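Local coordinates for DUF1893 domain-containing protein (Thermotoga maritima, PDB 1VK9) that is of unknown function but has a cytidine deaminase-like fold and binds zinc ions in the crystal, at residues Leu22-Lys27 with Ser31-Ser36. Residues are numbered along the deposited sequence; the frame is centred on the assembly and turned at random.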
ATOM      1  N   LEU A  22       1.657 -14.469  -2.930  1.00 34.39           N
ATOM      2  CA  LEU A  22       2.721 -14.538  -1.935  1.00 34.31           C
ATOM      3  C   LEU A  22       3.846 -15.419  -2.466  1.00 35.86           C
ATOM      4  O   LEU A  22       5.018 -15.065  -2.354  1.00 36.52           O
ATOM      5  CB  LEU A  22       2.196 -15.068  -0.586  1.00 33.33           C
ATOM      6  CG  LEU A  22       1.291 -14.202   0.318  1.00 32.40           C
ATOM      7  CD1 LEU A  22       0.628 -15.029   1.423  1.00 26.60           C
ATOM      8  CD2 LEU A  22       2.022 -13.031   0.929  1.00 27.42           C
ATOM      9  N   LYS A  23       3.478 -16.558  -3.056  1.00 37.10           N
ATOM     10  CA  LYS A  23       4.428 -17.454  -3.732  1.00 37.67           C
ATOM     11  C   LYS A  23       5.275 -16.719  -4.783  1.00 36.62           C
ATOM     12  O   LYS A  23       6.462 -16.998  -4.905  1.00 38.12           O
ATOM     13  CB  LYS A  23       3.709 -18.660  -4.361  1.00 37.23           C
ATOM     14  CG  LYS A  23       3.399 -19.800  -3.383  1.00 46.57           C
ATOM     15  CD  LYS A  23       4.046 -21.131  -3.847  1.00 64.64           C
ATOM     16  CE  LYS A  23       3.083 -22.335  -3.807  1.00 67.97           C
ATOM     17  NZ  LYS A  23       1.679 -21.992  -4.219  1.00 65.16           N
ATOM     18  N   ILE A  24       4.666 -15.779  -5.515  1.00 35.29           N
ATOM     19  CA  ILE A  24       5.365 -14.958  -6.517  1.00 33.60           C
ATOM     20  C   ILE A  24       6.251 -13.884  -5.855  1.00 34.04           C
ATOM     21  O   ILE A  24       7.439 -13.766  -6.175  1.00 32.98           O
ATOM     22  CB  ILE A  24       4.360 -14.351  -7.554  1.00 33.19           C
ATOM     23  CG1 ILE A  24       3.851 -15.442  -8.511  1.00 34.55           C
ATOM     24  CG2 ILE A  24       4.997 -13.216  -8.353  1.00 29.51           C
ATOM     25  CD1 ILE A  24       2.696 -15.002  -9.437  1.00 39.01           C
ATOM     26  N   PHE A  25       5.670 -13.113  -4.937  1.00 34.59           N
ATOM     27  CA  PHE A  25       6.395 -12.127  -4.138  1.00 34.96           C
ATOM     28  C   PHE A  25       7.651 -12.713  -3.476  1.00 37.64           C
ATOM     29  O   PHE A  25       8.724 -12.092  -3.492  1.00 36.86           O
ATOM     30  CB  PHE A  25       5.467 -11.572  -3.057  1.00 34.12           C
ATOM     31  CG  PHE A  25       5.921 -10.259  -2.462  1.00 31.57           C
ATOM     32  CD1 PHE A  25       5.624  -9.050  -3.092  1.00 33.96           C
ATOM     33  CD2 PHE A  25       6.612 -10.227  -1.258  1.00 26.67           C
ATOM     34  CE1 PHE A  25       6.024  -7.830  -2.527  1.00 33.93           C
ATOM     35  CE2 PHE A  25       7.018  -9.021  -0.688  1.00 22.51           C
ATOM     36  CZ  PHE A  25       6.723  -7.823  -1.317  1.00 28.01           C
ATOM     37  N   GLU A  26       7.507 -13.906  -2.893  1.00 40.28           N
ATOM     38  CA  GLU A  26       8.592 -14.544  -2.157  1.00 42.34           C
ATOM     39  C   GLU A  26       9.663 -15.068  -3.133  1.00 41.38           C
ATOM     40  O   GLU A  26      10.840 -14.763  -2.967  1.00 40.92           O
ATOM     41  CB  GLU A  26       8.062 -15.635  -1.198  1.00 44.70           C
ATOM     42  CG  GLU A  26       7.442 -15.112   0.114  1.00 52.82           C
ATOM     43  CD  GLU A  26       6.894 -16.213   1.043  1.00 65.38           C
ATOM     44  OE1 GLU A  26       7.057 -17.424   0.754  1.00 70.35           O
ATOM     45  OE2 GLU A  26       6.298 -15.869   2.089  1.00 65.67           O
ATOM     46  N   LYS A  27       9.245 -15.799  -4.169  1.00 40.16           N
ATOM     47  CA  LYS A  27      10.157 -16.359  -5.173  1.00 39.81           C
ATOM     48  C   LYS A  27      10.990 -15.327  -5.960  1.00 38.98           C
ATOM     49  O   LYS A  27      12.024 -15.675  -6.513  1.00 39.32           O
ATOM     50  CB  LYS A  27       9.381 -17.263  -6.146  1.00 40.25           C
ATOM     51  CG  LYS A  27      10.227 -18.257  -6.956  1.00 47.51           C
ATOM     52  CD  LYS A  27       9.596 -18.544  -8.328  1.00 53.97           C
ATOM     53  CE  LYS A  27      10.376 -19.618  -9.087  1.00 53.18           C
ATOM     54  NZ  LYS A  27       9.547 -20.260 -10.149  1.00 51.18           N
ATOM     55  N   SER A  31       9.483  -6.005  -3.875  1.00 35.17           N
ATOM     56  CA  SER A  31       9.180  -5.067  -2.797  1.00 36.30           C
ATOM     57  C   SER A  31       7.733  -4.535  -2.851  1.00 36.93           C
ATOM     58  O   SER A  31       7.229  -3.973  -1.861  1.00 37.88           O
ATOM     59  CB  SER A  31      10.223  -3.946  -2.719  1.00 36.86           C
ATOM     60  OG  SER A  31      10.179  -3.086  -3.838  1.00 40.80           O
ATOM     61  N   LEU A  32       7.100  -4.721  -4.018  1.00 35.34           N
ATOM     62  CA  LEU A  32       5.708  -4.364  -4.298  1.00 33.78           C
ATOM     63  C   LEU A  32       5.146  -5.255  -5.406  1.00 32.67           C
ATOM     64  O   LEU A  32       5.828  -5.570  -6.376  1.00 34.78           O
ATOM     65  CB  LEU A  32       5.606  -2.898  -4.712  1.00 33.41           C
ATOM     66  CG  LEU A  32       4.248  -2.240  -4.990  1.00 36.08           C
ATOM     67  CD1 LEU A  32       3.279  -2.404  -3.832  1.00 33.87           C
ATOM     68  CD2 LEU A  32       4.435  -0.759  -5.298  1.00 35.42           C
ATOM     69  N   LEU A  33       3.898  -5.667  -5.256  1.00 31.38           N
ATOM     70  CA  LEU A  33       3.233  -6.481  -6.261  1.00 29.33           C
ATOM     71  C   LEU A  33       1.747  -6.140  -6.281  1.00 31.81           C
ATOM     72  O   LEU A  33       1.131  -6.002  -5.203  1.00 32.76           O
ATOM     73  CB  LEU A  33       3.430  -7.963  -5.948  1.00 26.78           C
ATOM     74  CG  LEU A  33       2.581  -8.978  -6.708  1.00 18.05           C
ATOM     75  CD1 LEU A  33       3.018  -9.080  -8.137  1.00 20.18           C
ATOM     76  CD2 LEU A  33       2.706 -10.317  -6.050  1.00 23.21           C
ATOM     77  N   ALA A  34       1.177  -5.974  -7.480  1.00 30.48           N
ATOM     78  CA  ALA A  34      -0.281  -5.973  -7.616  1.00 31.00           C
ATOM     79  C   ALA A  34      -0.701  -7.200  -8.421  1.00 32.21           C
ATOM     80  O   ALA A  34      -0.104  -7.506  -9.463  1.00 33.50           O
ATOM     81  CB  ALA A  34      -0.774  -4.708  -8.231  1.00 30.44           C
ATOM     82  N   TYR A  35      -1.707  -7.914  -7.913  1.00 32.51           N
ATOM     83  CA  TYR A  35      -2.082  -9.231  -8.434  1.00 33.18           C
ATOM     84  C   TYR A  35      -3.603  -9.407  -8.626  1.00 35.85           C
ATOM     85  O   TYR A  35      -4.403  -9.064  -7.743  1.00 36.96           O
ATOM     86  CB  TYR A  35      -1.524 -10.308  -7.515  1.00 29.95           C
ATOM     87  CG  TYR A  35      -1.690 -11.736  -7.994  1.00 30.58           C
ATOM     88  CD1 TYR A  35      -0.766 -12.320  -8.872  1.00 29.17           C
ATOM     89  CD2 TYR A  35      -2.754 -12.521  -7.548  1.00 28.11           C
ATOM     90  CE1 TYR A  35      -0.905 -13.645  -9.297  1.00 25.78           C
ATOM     91  CE2 TYR A  35      -2.901 -13.842  -7.969  1.00 30.21           C
ATOM     92  CZ  TYR A  35      -1.974 -14.397  -8.844  1.00 29.97           C
ATOM     93  OH  TYR A  35      -2.128 -15.707  -9.249  1.00 30.04           O
ATOM     94  N   SER A  36      -4.000  -9.944  -9.780  1.00 36.88           N
ATOM     95  CA  SER A  36      -5.425 -10.107 -10.082  1.00 39.57           C
ATOM     96  C   SER A  36      -5.803 -11.544 -10.434  1.00 40.25           C
ATOM     97  O   SER A  36      -6.942 -11.843 -10.746  1.00 42.49           O
ATOM     98  CB  SER A  36      -5.829  -9.170 -11.219  1.00 38.50           C
ATOM     99  OG  SER A  36      -5.237  -9.620 -12.422  1.00 42.89           O
TER
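Phe25, near the end of helix 15-27, lays the rim of its ring along the start of strand 32-35. Its CD1 stands 3.8 Å from Leu33 CB, which lies at the ring edge and near the ring plane, while CE1 reaches the backbone, 3.6 Å from Leu32 N. With CG anti to the backbone N (chi1 -161°), the ring is sent along the strand, and its edge meets Ser31 O and Leu32 CA in the bulged backbone, which pairs with Ser43 as a classic beta bulge. A planar, apolar ring suits this buried place, since it can push its thin edge up to the main chain, needs no polar partner and also touches Ile67 on the neighbouring strand. Leu33 turns its side chain up to the helix, sliding past Phe25 in the opposite sense, and also touches Ala21, one turn earlier on the helix than Phe25. Ile24 uses both branches: CD1 crosses to Tyr35 CE1 (3.9 Å), and CG2 approaches Leu33 CD2 more loosely (4.4 Å). The short segments run roughly antiparallel, at 153° with axes 9.4 Å apart, because the chain reverses in a short loop between them. An alanine in place of Phe25 would probably open a gap between helix end and bulge, leaving Leu33 CB without the ring edge it packs against. No hydrogen bond joins the two segments, so their cohesion rests on apolar burial and shape, while Leu33 and Ala34 bond through their backbones to Ile67 and Ile40.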